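Sorbitol dehydrogenase (Gluconobacter oxydans, PDB 5ITG) probably oxidises D-sorbitol to L-sorbose, passing hydride to a nicotinamide cofactor, as a Rossmann-fold dehydrogenase of the mannitol dehydrogenase family. Local coordinates at residues L84-P89 with V228-P233; A113-L118 with L172-D177; G134-E139 with A143-N148; D323-G328 with G478-I483; Y409-R414 with I473-G478. All blocks are in the same frame, centred on the assembly; numbering follows the deposited sequence.

Contact 1 (L84-P89 with V228-P233); sequences LTETAP and VDRITP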
# COMPACT_ATOMS: atom_id res chain seq x y z
N LEU A 84 12.84 13.72 4.60
CA LEU A 84 12.20 12.46 4.93
C LEU A 84 12.82 11.91 6.19
O LEU A 84 14.01 11.59 6.22
CB LEU A 84 12.36 11.45 3.80
CG LEU A 84 11.90 10.02 4.14
CD1 LEU A 84 10.43 10.03 4.55
CD2 LEU A 84 12.11 9.11 2.93
N THR A 85 12.02 11.82 7.25
CA THR A 85 12.48 11.27 8.51
C THR A 85 12.07 9.80 8.49
O THR A 85 10.95 9.47 8.10
CB THR A 85 11.80 11.96 9.71
OG1 THR A 85 12.11 13.36 9.69
CG2 THR A 85 12.28 11.35 11.02
N GLU A 86 13.00 8.92 8.88
CA GLU A 86 12.74 7.49 8.93
C GLU A 86 12.87 7.05 10.39
O GLU A 86 13.93 7.19 10.99
CB GLU A 86 13.75 6.75 8.06
CG GLU A 86 13.53 6.99 6.57
CD GLU A 86 14.68 6.53 5.72
OE1 GLU A 86 15.68 7.28 5.59
OE2 GLU A 86 14.61 5.41 5.17
N THR A 87 11.78 6.54 10.95
CA THR A 87 11.76 6.13 12.36
C THR A 87 11.69 4.62 12.57
O THR A 87 10.77 3.97 12.09
CB THR A 87 10.58 6.79 13.08
OG1 THR A 87 10.65 8.21 12.89
CG2 THR A 87 10.63 6.47 14.57
N ALA A 88 12.66 4.09 13.31
CA ALA A 88 12.73 2.65 13.59
C ALA A 88 11.95 2.29 14.85
O ALA A 88 11.65 3.16 15.66
CB ALA A 88 14.19 2.24 13.75
N PRO A 89 11.60 1.01 15.03
CA PRO A 89 10.85 0.58 16.21
C PRO A 89 11.61 0.85 17.52
O PRO A 89 11.02 0.92 18.60
CB PRO A 89 10.64 -0.91 15.97
CG PRO A 89 10.62 -1.01 14.46
CD PRO A 89 11.77 -0.11 14.08
N VAL A 228 4.15 -3.23 -2.97
CA VAL A 228 4.81 -2.15 -2.24
C VAL A 228 4.36 -2.06 -0.79
O VAL A 228 3.21 -2.37 -0.47
CB VAL A 228 4.54 -0.80 -2.93
CG1 VAL A 228 4.98 -0.87 -4.40
CG2 VAL A 228 3.04 -0.46 -2.85
N ASP A 229 5.27 -1.65 0.09
CA ASP A 229 4.94 -1.51 1.50
C ASP A 229 5.43 -0.13 1.98
O ASP A 229 5.58 0.79 1.18
CB ASP A 229 5.60 -2.64 2.31
CG ASP A 229 4.72 -3.15 3.46
OD1 ASP A 229 3.85 -2.41 3.94
OD2 ASP A 229 4.93 -4.31 3.90
N ARG A 230 5.65 -0.00 3.27
CA ARG A 230 6.13 1.21 3.93
C ARG A 230 5.08 2.19 4.43
O ARG A 230 4.53 3.00 3.67
CB ARG A 230 7.16 1.99 3.10
CG ARG A 230 7.86 3.03 3.98
CD ARG A 230 9.08 3.67 3.36
NE ARG A 230 10.15 3.74 4.35
CZ ARG A 230 11.35 4.27 4.14
NH1 ARG A 230 11.66 4.81 2.97
NH2 ARG A 230 12.25 4.25 5.11
N ILE A 231 4.81 2.09 5.72
CA ILE A 231 3.83 2.96 6.36
C ILE A 231 4.35 4.39 6.32
O ILE A 231 5.45 4.67 6.78
CB ILE A 231 3.61 2.54 7.82
CG1 ILE A 231 3.24 1.05 7.89
CG2 ILE A 231 2.53 3.41 8.46
CD1 ILE A 231 2.04 0.67 7.06
N THR A 232 3.54 5.27 5.74
CA THR A 232 3.88 6.68 5.60
C THR A 232 2.59 7.42 5.93
O THR A 232 1.80 7.72 5.04
CB THR A 232 4.32 6.99 4.17
OG1 THR A 232 5.33 6.05 3.77
CG2 THR A 232 4.88 8.41 4.07
N PRO A 233 2.36 7.71 7.22
CA PRO A 233 1.18 8.40 7.76
C PRO A 233 0.92 9.80 7.21
O PRO A 233 1.82 10.45 6.68
CB PRO A 233 1.45 8.44 9.27
CG PRO A 233 2.39 7.28 9.49
CD PRO A 233 3.31 7.41 8.30
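Glu86, on strand 82-87, and Arg230, in the loop after strand 226-228, meet through side chains alone, for the backbones stay well apart and their closest CA atoms, those of Glu86 and Thr232, are 9.5 Å from each other. Both segments belong to the Rossmann domain of the mannitol dehydrogenase family, in which strand 82-87 is paired with strands 93-106 and 255-258. The contact illustrates how one long side chain can tie a loop to a sheet. Arg230 sends its CG opposite the backbone N (chi1 -166°), and the chain then reaches the strand, bending at chi3. Its NH2 donates to OE2 of Glu86 over 2.6 Å in a nearly straight salt bridge. The acceptor lies in the guanidinium plane and uses its anti lone pair, while the carboxylate is turned 75° from that plane. CG of Glu86 also lies close, 3.4 Å from NH2 of Arg230. NE and NH1 are taken up by the backbone oxygens of Glu258 and Ala39, and Phe43 adds a cation-pi contact. A valine in place of Glu86 would probably leave the buried guanidinium without this carboxylate, though NE and NH1 would keep their carbonyls. Leu84 comes in obliquely, its CD2 4.3 Å from NH1 of Arg230. Within the loop, OG1 of Thr232 donates to O of Arg230 over 3.2 Å, from above the carbonyl plane.

Contact 2 (A113-L118 with L172-D177); sequences AVLKHL and LRRRWD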
# COMPACT_ATOMS: atom_id res chain seq x y z
N ALA A 113 2.67 21.19 -21.40
CA ALA A 113 3.89 21.04 -20.61
C ALA A 113 4.07 19.60 -20.12
O ALA A 113 5.19 19.08 -20.09
CB ALA A 113 3.86 21.99 -19.43
N VAL A 114 2.97 18.98 -19.72
CA VAL A 114 3.01 17.60 -19.24
C VAL A 114 3.29 16.66 -20.40
O VAL A 114 4.09 15.74 -20.28
CB VAL A 114 1.66 17.20 -18.59
CG1 VAL A 114 1.66 15.70 -18.28
CG2 VAL A 114 1.45 17.98 -17.31
N LEU A 115 2.62 16.90 -21.52
CA LEU A 115 2.79 16.07 -22.71
C LEU A 115 4.21 16.13 -23.26
O LEU A 115 4.70 15.13 -23.79
CB LEU A 115 1.79 16.48 -23.79
CG LEU A 115 0.36 15.96 -23.61
CD1 LEU A 115 -0.54 16.56 -24.69
CD2 LEU A 115 0.34 14.44 -23.68
N LYS A 116 4.86 17.28 -23.14
CA LYS A 116 6.23 17.42 -23.62
C LYS A 116 7.14 16.46 -22.86
O LYS A 116 8.00 15.80 -23.45
CB LYS A 116 6.74 18.86 -23.43
CG LYS A 116 8.13 19.09 -23.99
CD LYS A 116 8.69 20.45 -23.60
CE LYS A 116 10.05 20.70 -24.25
NZ LYS A 116 11.00 19.56 -24.01
N HIS A 117 6.96 16.39 -21.55
CA HIS A 117 7.77 15.49 -20.75
C HIS A 117 7.47 14.05 -21.12
O HIS A 117 8.38 13.24 -21.28
CB HIS A 117 7.50 15.69 -19.25
CG HIS A 117 8.39 16.71 -18.61
ND1 HIS A 117 7.97 17.99 -18.32
CD2 HIS A 117 9.69 16.64 -18.21
CE1 HIS A 117 8.97 18.66 -17.76
NE2 HIS A 117 10.02 17.87 -17.69
N LEU A 118 6.18 13.74 -21.26
CA LEU A 118 5.72 12.41 -21.60
C LEU A 118 6.24 11.87 -22.94
O LEU A 118 6.41 10.66 -23.10
CB LEU A 118 4.20 12.38 -21.58
CG LEU A 118 3.48 11.77 -20.38
CD1 LEU A 118 4.30 11.89 -19.11
CD2 LEU A 118 2.13 12.44 -20.23
N LEU A 172 1.54 8.23 -25.63
CA LEU A 172 1.96 7.02 -26.32
C LEU A 172 1.65 7.12 -27.82
O LEU A 172 2.43 6.67 -28.65
CB LEU A 172 1.29 5.80 -25.70
CG LEU A 172 1.86 5.44 -24.32
CD1 LEU A 172 0.96 4.43 -23.62
CD2 LEU A 172 3.27 4.89 -24.50
N ARG A 173 0.51 7.71 -28.15
CA ARG A 173 0.13 7.86 -29.55
C ARG A 173 1.18 8.71 -30.27
O ARG A 173 1.70 8.32 -31.32
CB ARG A 173 -1.24 8.54 -29.68
CG ARG A 173 -1.74 8.64 -31.12
CD ARG A 173 -2.98 9.51 -31.24
NE ARG A 173 -2.71 10.92 -30.97
CZ ARG A 173 -1.88 11.67 -31.69
NH1 ARG A 173 -1.22 11.16 -32.72
NH2 ARG A 173 -1.69 12.95 -31.37
N ARG A 174 1.49 9.86 -29.69
CA ARG A 174 2.47 10.77 -30.28
C ARG A 174 3.84 10.14 -30.43
O ARG A 174 4.51 10.32 -31.46
CB ARG A 174 2.55 12.06 -29.46
CG ARG A 174 1.24 12.83 -29.43
CD ARG A 174 1.40 14.19 -28.80
NE ARG A 174 0.11 14.87 -28.70
CZ ARG A 174 -0.06 16.09 -28.22
NH1 ARG A 174 0.98 16.79 -27.79
NH2 ARG A 174 -1.28 16.62 -28.15
N ARG A 175 4.27 9.39 -29.41
CA ARG A 175 5.56 8.73 -29.45
C ARG A 175 5.56 7.74 -30.61
O ARG A 175 6.52 7.65 -31.38
CB ARG A 175 5.85 8.01 -28.12
CG ARG A 175 6.03 8.95 -26.92
CD ARG A 175 6.14 8.21 -25.57
NE ARG A 175 7.41 7.50 -25.40
CZ ARG A 175 8.43 7.92 -24.67
NH1 ARG A 175 8.36 9.07 -24.00
NH2 ARG A 175 9.55 7.21 -24.62
N TRP A 176 4.46 7.01 -30.75
CA TRP A 176 4.31 6.03 -31.82
C TRP A 176 4.36 6.69 -33.19
O TRP A 176 5.16 6.31 -34.05
CB TRP A 176 3.00 5.27 -31.64
CG TRP A 176 2.70 4.25 -32.71
CD1 TRP A 176 3.61 3.50 -33.40
CD2 TRP A 176 1.41 3.84 -33.17
NE1 TRP A 176 2.96 2.65 -34.26
CE2 TRP A 176 1.61 2.83 -34.13
CE3 TRP A 176 0.10 4.23 -32.85
CZ2 TRP A 176 0.55 2.20 -34.78
CZ3 TRP A 176 -0.95 3.60 -33.49
CH2 TRP A 176 -0.72 2.60 -34.45
N ASP A 177 3.50 7.69 -33.39
CA ASP A 177 3.43 8.40 -34.67
C ASP A 177 4.73 9.11 -35.06
O ASP A 177 5.02 9.23 -36.25
CB ASP A 177 2.27 9.41 -34.66
CG ASP A 177 0.90 8.73 -34.69
OD1 ASP A 177 0.82 7.56 -35.11
OD2 ASP A 177 -0.10 9.37 -34.31
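Leu115 and Arg174 face each other from helices 111-119 and 164-177 with their CA atoms 9.2 Å apart, and the backbones draw closer where the CA atoms of Leu118 and Leu172 are 8.1 Å apart. Two arginines on successive positions of the second helix then work in different ways. Arg174, extended from CG to NE, presents a face of its guanidinium to Leu115, whose CD1 sits 3.1 Å above the plane toward the rim, and the two side chains lie roughly perpendicular. The polar edge of this group turns elsewhere, with NE in a salt bridge to Glu170. Arg175 instead bends at chi3 (72°), which brings its NH1 to the carbonyl O of Leu118 at 2.7 Å. That oxygen lies near the guanidinium plane, although the donor is tilted 31° from the carbonyl plane. NE and NH1 of Arg175 also donate to the backbone oxygens of Lys181 and Asp120, so one buried side chain gathers carbonyls from the end of helix 111-119 and from two loops. In this part of the Rossmann domain Leu118 packs between Tyr167 and Ala171 of helix 164-177 and Val29 and Phe31 of strand 26-31, while Leu172 rests on Ile217 of helix 211-220.

Contact 3 (G134-E139 with A143-N148); sequences GYNINE and AFDLEN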
# COMPACT_ATOMS: atom_id res chain seq x y z
N GLY A 134 -8.74 5.91 -8.45
CA GLY A 134 -8.14 6.64 -9.55
C GLY A 134 -8.06 5.89 -10.86
O GLY A 134 -7.89 6.51 -11.91
N TYR A 135 -8.17 4.56 -10.83
CA TYR A 135 -8.09 3.79 -12.06
C TYR A 135 -9.41 3.72 -12.84
O TYR A 135 -9.47 3.14 -13.93
CB TYR A 135 -7.54 2.38 -11.78
CG TYR A 135 -6.08 2.40 -11.34
CD1 TYR A 135 -5.74 2.58 -10.00
CD2 TYR A 135 -5.05 2.35 -12.28
CE1 TYR A 135 -4.40 2.71 -9.61
CE2 TYR A 135 -3.71 2.48 -11.90
CZ TYR A 135 -3.39 2.67 -10.56
OH TYR A 135 -2.08 2.86 -10.18
N ASN A 136 -10.45 4.32 -12.28
CA ASN A 136 -11.75 4.39 -12.95
C ASN A 136 -12.31 3.05 -13.40
O ASN A 136 -12.81 2.92 -14.52
CB ASN A 136 -11.64 5.34 -14.15
CG ASN A 136 -12.97 5.52 -14.88
OD1 ASN A 136 -14.01 5.76 -14.27
ND2 ASN A 136 -12.93 5.43 -16.21
N ILE A 137 -12.23 2.04 -12.53
CA ILE A 137 -12.78 0.73 -12.84
C ILE A 137 -14.15 0.65 -12.16
O ILE A 137 -14.25 0.77 -10.94
CB ILE A 137 -11.91 -0.42 -12.28
CG1 ILE A 137 -10.51 -0.36 -12.89
CG2 ILE A 137 -12.58 -1.75 -12.57
CD1 ILE A 137 -10.48 -0.40 -14.41
N ASN A 138 -15.21 0.46 -12.95
CA ASN A 138 -16.56 0.37 -12.40
C ASN A 138 -16.62 -0.83 -11.46
O ASN A 138 -16.23 -1.94 -11.82
CB ASN A 138 -17.57 0.23 -13.54
CG ASN A 138 -19.00 0.13 -13.04
OD1 ASN A 138 -19.40 -0.86 -12.44
ND2 ASN A 138 -19.79 1.17 -13.29
N GLU A 139 -17.10 -0.59 -10.24
CA GLU A 139 -17.20 -1.62 -9.21
C GLU A 139 -18.18 -2.73 -9.53
O GLU A 139 -18.06 -3.84 -9.00
CB GLU A 139 -17.58 -0.98 -7.87
CG GLU A 139 -16.64 0.12 -7.42
CD GLU A 139 -17.02 0.69 -6.06
OE1 GLU A 139 -18.19 1.10 -5.90
OE2 GLU A 139 -16.16 0.73 -5.16
N ALA A 143 -15.18 -3.13 -15.44
CA ALA A 143 -14.49 -2.61 -16.61
C ALA A 143 -14.19 -1.12 -16.51
O ALA A 143 -14.75 -0.42 -15.66
CB ALA A 143 -15.31 -2.89 -17.87
N PHE A 144 -13.30 -0.64 -17.37
CA PHE A 144 -12.94 0.78 -17.39
C PHE A 144 -14.23 1.52 -17.73
O PHE A 144 -14.86 1.23 -18.75
CB PHE A 144 -11.88 1.03 -18.46
CG PHE A 144 -11.37 2.43 -18.50
CD1 PHE A 144 -10.62 2.95 -17.45
CD2 PHE A 144 -11.62 3.24 -19.61
CE1 PHE A 144 -10.13 4.26 -17.49
CE2 PHE A 144 -11.13 4.54 -19.66
CZ PHE A 144 -10.39 5.06 -18.60
N ASP A 145 -14.61 2.47 -16.89
CA ASP A 145 -15.86 3.21 -17.08
C ASP A 145 -15.81 4.32 -18.12
O ASP A 145 -15.32 5.42 -17.85
CB ASP A 145 -16.33 3.79 -15.75
CG ASP A 145 -17.82 4.01 -15.71
OD1 ASP A 145 -18.39 4.41 -16.75
OD2 ASP A 145 -18.43 3.79 -14.64
N LEU A 146 -16.34 4.04 -19.30
CA LEU A 146 -16.36 5.00 -20.39
C LEU A 146 -17.42 6.08 -20.21
O LEU A 146 -17.54 7.00 -21.01
CB LEU A 146 -16.59 4.28 -21.72
CG LEU A 146 -15.53 3.22 -22.03
CD1 LEU A 146 -15.92 2.46 -23.29
CD2 LEU A 146 -14.18 3.89 -22.18
N GLU A 147 -18.20 5.96 -19.14
CA GLU A 147 -19.25 6.92 -18.85
C GLU A 147 -18.76 8.05 -17.97
O GLU A 147 -19.43 9.07 -17.81
CB GLU A 147 -20.44 6.22 -18.19
CG GLU A 147 -21.03 5.11 -19.04
CD GLU A 147 -21.37 5.58 -20.44
OE1 GLU A 147 -22.23 6.47 -20.58
OE2 GLU A 147 -20.77 5.06 -21.40
N ASN A 148 -17.57 7.88 -17.39
CA ASN A 148 -17.01 8.90 -16.52
C ASN A 148 -16.91 10.22 -17.28
O ASN A 148 -16.43 10.27 -18.41
CB ASN A 148 -15.65 8.47 -16.00
CG ASN A 148 -15.01 9.51 -15.11
OD1 ASN A 148 -14.38 10.45 -15.60
ND2 ASN A 148 -15.20 9.37 -13.81
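The Phe144 ring carries the amide of Asn136 over one face, with ND2 3.3 Å above the plane and offset toward the rim, and has the carbonyl O of Tyr135 at its edge, 3.7 Å from CD1 of Phe144; the amide stands almost upright on the ring, at 82°. This belongs to a hairpin-like excursion between strand 125-128 and helix 149-156, closed by a single antiparallel bridge in which Ile137 and Phe144 are the non-hydrogen-bonded pair. The flanking bonds run from Asp145 N to Asn136 O and, at 2.9 Å, from Asn138 N to Ala143 O. Asn136 strengthens the bridge with its side chain: CG lies anti to the backbone N (chi1 -178°), which carries ND2 back to Asp145 O at 2.9 Å in a bond lying in the amide plane. Its OD1 rests against CB of Asp145. Asn138 ND2 reaches OD2 of Asp145 from above the carboxylate plane, over 3.2 Å, while its OD1 accepts from the backbone N of Thr140 and Thr141. Phe144 also meets Phe165 edge-to-face. A type I turn from Asp145 leads to Asn148, the N-cap of helix 149-156, and Asp145 OD1 accepts from Glu147 N at 2.9 Å, forming an Asx turn.

Contact 4 (D323-G328 with G478-I483); sequences DSELLG and GVKAAI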
# COMPACT_ATOMS: atom_id res chain seq x y z
N ASP A 323 1.63 -7.17 24.62
CA ASP A 323 0.99 -8.14 25.50
C ASP A 323 1.67 -9.49 25.26
O ASP A 323 1.64 -10.02 24.15
CB ASP A 323 -0.51 -8.22 25.18
CG ASP A 323 -1.27 -9.10 26.15
OD1 ASP A 323 -1.06 -10.33 26.12
OD2 ASP A 323 -2.08 -8.56 26.94
N SER A 324 2.27 -10.04 26.31
CA SER A 324 2.99 -11.31 26.21
C SER A 324 2.18 -12.46 25.62
O SER A 324 2.69 -13.22 24.79
CB SER A 324 3.53 -11.72 27.58
OG SER A 324 4.29 -12.91 27.47
N GLU A 325 0.92 -12.59 26.04
CA GLU A 325 0.08 -13.67 25.54
C GLU A 325 -0.37 -13.46 24.08
O GLU A 325 -0.37 -14.40 23.29
CB GLU A 325 -1.15 -13.85 26.45
CG GLU A 325 -0.85 -14.47 27.82
CD GLU A 325 -0.00 -13.57 28.72
OE1 GLU A 325 -0.30 -12.36 28.81
OE2 GLU A 325 0.95 -14.08 29.36
N LEU A 326 -0.77 -12.24 23.73
CA LEU A 326 -1.21 -11.96 22.37
C LEU A 326 -0.03 -12.09 21.40
O LEU A 326 -0.21 -12.52 20.25
CB LEU A 326 -1.81 -10.55 22.27
CG LEU A 326 -3.02 -10.27 23.15
CD1 LEU A 326 -3.54 -8.86 22.86
CD2 LEU A 326 -4.10 -11.29 22.88
N LEU A 327 1.15 -11.70 21.85
CA LEU A 327 2.36 -11.80 21.04
C LEU A 327 2.72 -13.26 20.81
O LEU A 327 3.04 -13.67 19.69
CB LEU A 327 3.54 -11.10 21.73
CG LEU A 327 4.91 -11.35 21.09
CD1 LEU A 327 4.95 -10.75 19.70
CD2 LEU A 327 6.01 -10.74 21.96
N GLY A 328 2.69 -14.05 21.88
CA GLY A 328 3.00 -15.46 21.75
C GLY A 328 2.04 -16.17 20.82
O GLY A 328 2.45 -17.03 20.02
N GLY A 478 -12.65 -14.91 29.73
CA GLY A 478 -11.84 -13.88 29.08
C GLY A 478 -11.04 -14.45 27.93
O GLY A 478 -10.72 -15.64 27.91
N VAL A 479 -10.68 -13.61 26.96
CA VAL A 479 -9.95 -14.10 25.80
C VAL A 479 -8.63 -14.84 26.04
O VAL A 479 -8.39 -15.87 25.43
CB VAL A 479 -9.71 -12.96 24.78
CG1 VAL A 479 -8.80 -11.90 25.37
CG2 VAL A 479 -9.12 -13.54 23.50
N LYS A 480 -7.79 -14.35 26.94
CA LYS A 480 -6.52 -15.03 27.17
C LYS A 480 -6.68 -16.47 27.63
O LYS A 480 -5.85 -17.32 27.33
CB LYS A 480 -5.66 -14.26 28.17
CG LYS A 480 -5.20 -12.92 27.65
CD LYS A 480 -4.21 -12.27 28.60
CE LYS A 480 -3.57 -11.05 27.96
NZ LYS A 480 -2.50 -10.53 28.86
N ALA A 481 -7.77 -16.75 28.33
CA ALA A 481 -8.04 -18.09 28.82
C ALA A 481 -8.29 -19.07 27.67
O ALA A 481 -8.14 -20.28 27.83
CB ALA A 481 -9.24 -18.08 29.75
N ALA A 482 -8.64 -18.55 26.50
CA ALA A 482 -8.93 -19.39 25.34
C ALA A 482 -7.76 -19.61 24.38
O ALA A 482 -7.88 -20.37 23.42
CB ALA A 482 -10.13 -18.82 24.58
N ILE A 483 -6.64 -18.95 24.65
CA ILE A 483 -5.46 -19.07 23.80
C ILE A 483 -4.85 -20.47 23.88
O ILE A 483 -4.53 -20.95 24.97
CB ILE A 483 -4.37 -18.06 24.22
CG1 ILE A 483 -4.85 -16.63 23.94
CG2 ILE A 483 -3.05 -18.38 23.49
CD1 ILE A 483 -3.87 -15.55 24.37
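Lys480 runs toward Asp323 and Glu325 from the last residues of the chain. From CB the CG bond is set anti to the carbonyl carbon (chi1 -67°), and beyond CG the chain is fully extended. CD passes CB of Glu325 at 4.1 Å; CE lies against the Asp323 carboxylate, 3.1 Å from OD2; and NZ ends between two acids. NZ donates to OD2 of Asp323 at 2.8 Å, on the syn side and near the carboxylate plane, with a weak bond to the other oxygen. A second salt bridge joins NZ to OE1 of Glu325 at 2.9 Å, from a side chain set nearly square to the lysine. Asp323 is also the N-cap of helix 324-338, its OD1 accepting from Leu326 N over 3.1 Å, while OD2 accepts from Tyr314 OH. An alanine replacing Asp323 would probably cost the helix its side-chain cap and leave Glu325 as the one carboxylate of this network on the ammonium. Beside the charges, CD1 of Ile483 packs on CB of Glu325 at 3.8 Å. Val479 touches Pro308 of helix 288-312 and Phe404 of helix 400-412, Ile483 also touches Phe404, and Leu326, on helix 324-338, packs on Leu305 of helix 288-312.

Contact 5 (Y409-R414 with I473-G478); sequences YLEMLR and IIREKG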
# COMPACT_ATOMS: atom_id res chain seq x y z
N TYR A 409 -12.74 -13.08 16.73
CA TYR A 409 -13.42 -12.17 15.82
C TYR A 409 -14.91 -12.12 16.18
O TYR A 409 -15.49 -11.03 16.32
CB TYR A 409 -13.25 -12.65 14.37
CG TYR A 409 -14.09 -11.88 13.37
CD1 TYR A 409 -13.86 -10.53 13.11
CD2 TYR A 409 -15.14 -12.50 12.70
CE1 TYR A 409 -14.66 -9.81 12.21
CE2 TYR A 409 -15.94 -11.80 11.80
CZ TYR A 409 -15.70 -10.46 11.56
OH TYR A 409 -16.50 -9.75 10.68
N LEU A 410 -15.52 -13.29 16.34
CA LEU A 410 -16.94 -13.36 16.67
C LEU A 410 -17.28 -12.72 18.01
O LEU A 410 -18.31 -12.06 18.14
CB LEU A 410 -17.42 -14.82 16.64
CG LEU A 410 -17.41 -15.40 15.22
CD1 LEU A 410 -17.88 -16.85 15.23
CD2 LEU A 410 -18.30 -14.54 14.33
N GLU A 411 -16.43 -12.92 19.00
CA GLU A 411 -16.67 -12.31 20.31
C GLU A 411 -16.42 -10.80 20.25
O GLU A 411 -17.12 -10.03 20.90
CB GLU A 411 -15.79 -12.98 21.37
CG GLU A 411 -16.27 -14.39 21.73
CD GLU A 411 -17.69 -14.38 22.30
OE1 GLU A 411 -17.90 -13.70 23.33
OE2 GLU A 411 -18.58 -15.06 21.73
N MSE A 412 -15.43 -10.38 19.46
CA MSE A 412 -15.11 -8.96 19.32
C MSE A 412 -16.32 -8.22 18.75
O MSE A 412 -16.62 -7.09 19.14
CB MSE A 412 -13.89 -8.78 18.40
CG MSE A 412 -13.47 -7.33 18.15
SE MSE A 412 -14.49 -6.42 16.75
CE MSE A 412 -14.00 -7.53 15.22
N LEU A 413 -17.02 -8.88 17.84
CA LEU A 413 -18.20 -8.30 17.20
C LEU A 413 -19.30 -7.87 18.18
O LEU A 413 -20.08 -6.97 17.88
CB LEU A 413 -18.77 -9.29 16.18
CG LEU A 413 -18.57 -9.08 14.68
CD1 LEU A 413 -17.24 -8.42 14.38
CD2 LEU A 413 -18.71 -10.42 13.97
N ARG A 414 -19.35 -8.51 19.35
CA ARG A 414 -20.37 -8.19 20.34
C ARG A 414 -20.27 -6.77 20.90
O ARG A 414 -21.23 -6.26 21.49
CB ARG A 414 -20.36 -9.23 21.46
CG ARG A 414 -20.78 -10.62 20.95
CD ARG A 414 -20.66 -11.71 22.01
NE ARG A 414 -21.91 -11.92 22.75
CZ ARG A 414 -22.22 -11.31 23.89
NH1 ARG A 414 -21.37 -10.45 24.43
NH2 ARG A 414 -23.38 -11.56 24.47
N ILE A 473 -15.40 -20.23 26.26
CA ILE A 473 -14.34 -19.94 27.21
C ILE A 473 -14.06 -18.44 27.25
O ILE A 473 -13.92 -17.85 28.32
CB ILE A 473 -13.05 -20.68 26.84
CG1 ILE A 473 -13.27 -22.19 26.97
CG2 ILE A 473 -11.89 -20.21 27.72
CD1 ILE A 473 -12.11 -23.04 26.51
N ILE A 474 -13.99 -17.82 26.07
CA ILE A 474 -13.74 -16.38 25.98
C ILE A 474 -14.79 -15.56 26.71
O ILE A 474 -14.47 -14.59 27.38
CB ILE A 474 -13.74 -15.89 24.51
CG1 ILE A 474 -12.51 -16.43 23.77
CG2 ILE A 474 -13.76 -14.37 24.47
CD1 ILE A 474 -12.45 -16.02 22.31
N ARG A 475 -16.05 -15.94 26.57
CA ARG A 475 -17.10 -15.18 27.22
C ARG A 475 -17.13 -15.34 28.73
O ARG A 475 -17.42 -14.40 29.46
CB ARG A 475 -18.47 -15.53 26.65
CG ARG A 475 -19.54 -14.53 27.06
CD ARG A 475 -20.79 -14.69 26.25
NE ARG A 475 -20.53 -14.59 24.82
CZ ARG A 475 -21.48 -14.72 23.90
NH1 ARG A 475 -22.73 -14.94 24.27
NH2 ARG A 475 -21.17 -14.66 22.61
N GLU A 476 -16.80 -16.54 29.21
CA GLU A 476 -16.82 -16.79 30.65
C GLU A 476 -15.52 -16.43 31.37
O GLU A 476 -15.56 -15.78 32.41
CB GLU A 476 -17.18 -18.25 30.91
CG GLU A 476 -17.14 -18.65 32.38
CD GLU A 476 -17.76 -20.01 32.62
OE1 GLU A 476 -18.98 -20.17 32.37
OE2 GLU A 476 -17.03 -20.92 33.07
N LYS A 477 -14.38 -16.84 30.82
CA LYS A 477 -13.09 -16.60 31.46
C LYS A 477 -12.20 -15.52 30.83
O LYS A 477 -11.11 -15.24 31.33
CB LYS A 477 -12.29 -17.91 31.52
CG LYS A 477 -13.13 -19.17 31.74
CD LYS A 477 -13.64 -19.28 33.16
CE LYS A 477 -12.51 -19.57 34.14
NZ LYS A 477 -13.02 -19.75 35.53
N GLY A 478 -12.65 -14.91 29.73
CA GLY A 478 -11.84 -13.88 29.08
C GLY A 478 -11.04 -14.45 27.93
O GLY A 478 -10.72 -15.64 27.91
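Glu411 and Arg475 approach almost at right angles and join side-on, one nitrogen to each oxygen. NE of Arg475 donates to OE1 of Glu411 at 3.2 Å, and NH2 to OE2 at 2.8 Å, both on the syn side of the carboxylate; the two flat groups are turned 36° from each other. The arginine takes this position with CG anti to the backbone N (chi1 -166°) and a bend at chi3. Arg414 comes over a face of the same guanidinium, its CZ 3.5 Å above the centre of Arg475, the planes inclined at 37°. Behind the acid, Ile474 runs alongside in the opposed sense, its CG2 3.7 Å from CG of Glu411. The contact thus joins the end of helix 461-477 to the C-terminal part of helix 400-412 and the residues after it. NE of Arg414 comes within 2.8 Å of NH2 of Arg475, two donors with no hydrogen bond between them. Acids lie alongside: Arg414 NH2 has a salt bridge to Asp441, and OE2 of Glu411 also binds NE of Arg471. Glu411 and Asp441 would be expected to offset part of the repulsion, and the positive cluster to favour an ionised Glu411.

How the contacts relate
Contacts 1, 2 and 3 lie in the Rossmann domain, and contacts 4 and 5 in the helical C-terminal part. Along the chain the first three are enclosed one in another, contact 3 innermost and contact 1 outermost; contact 4 opens only afterwards and in turn encloses contact 5. The centres of contacts 2 and 5 are about 59 Å apart, on opposite sides of the chain's centre, whereas those of contacts 4 and 5 are about 12 Å apart. This last pair shares Gly478, where helix 461-477 ends, and touches through Ala482 CB and Ile474 CG1 at 3.5 Å. Each of the five lies within one part, so none of them bridges the Rossmann domain and the helical part.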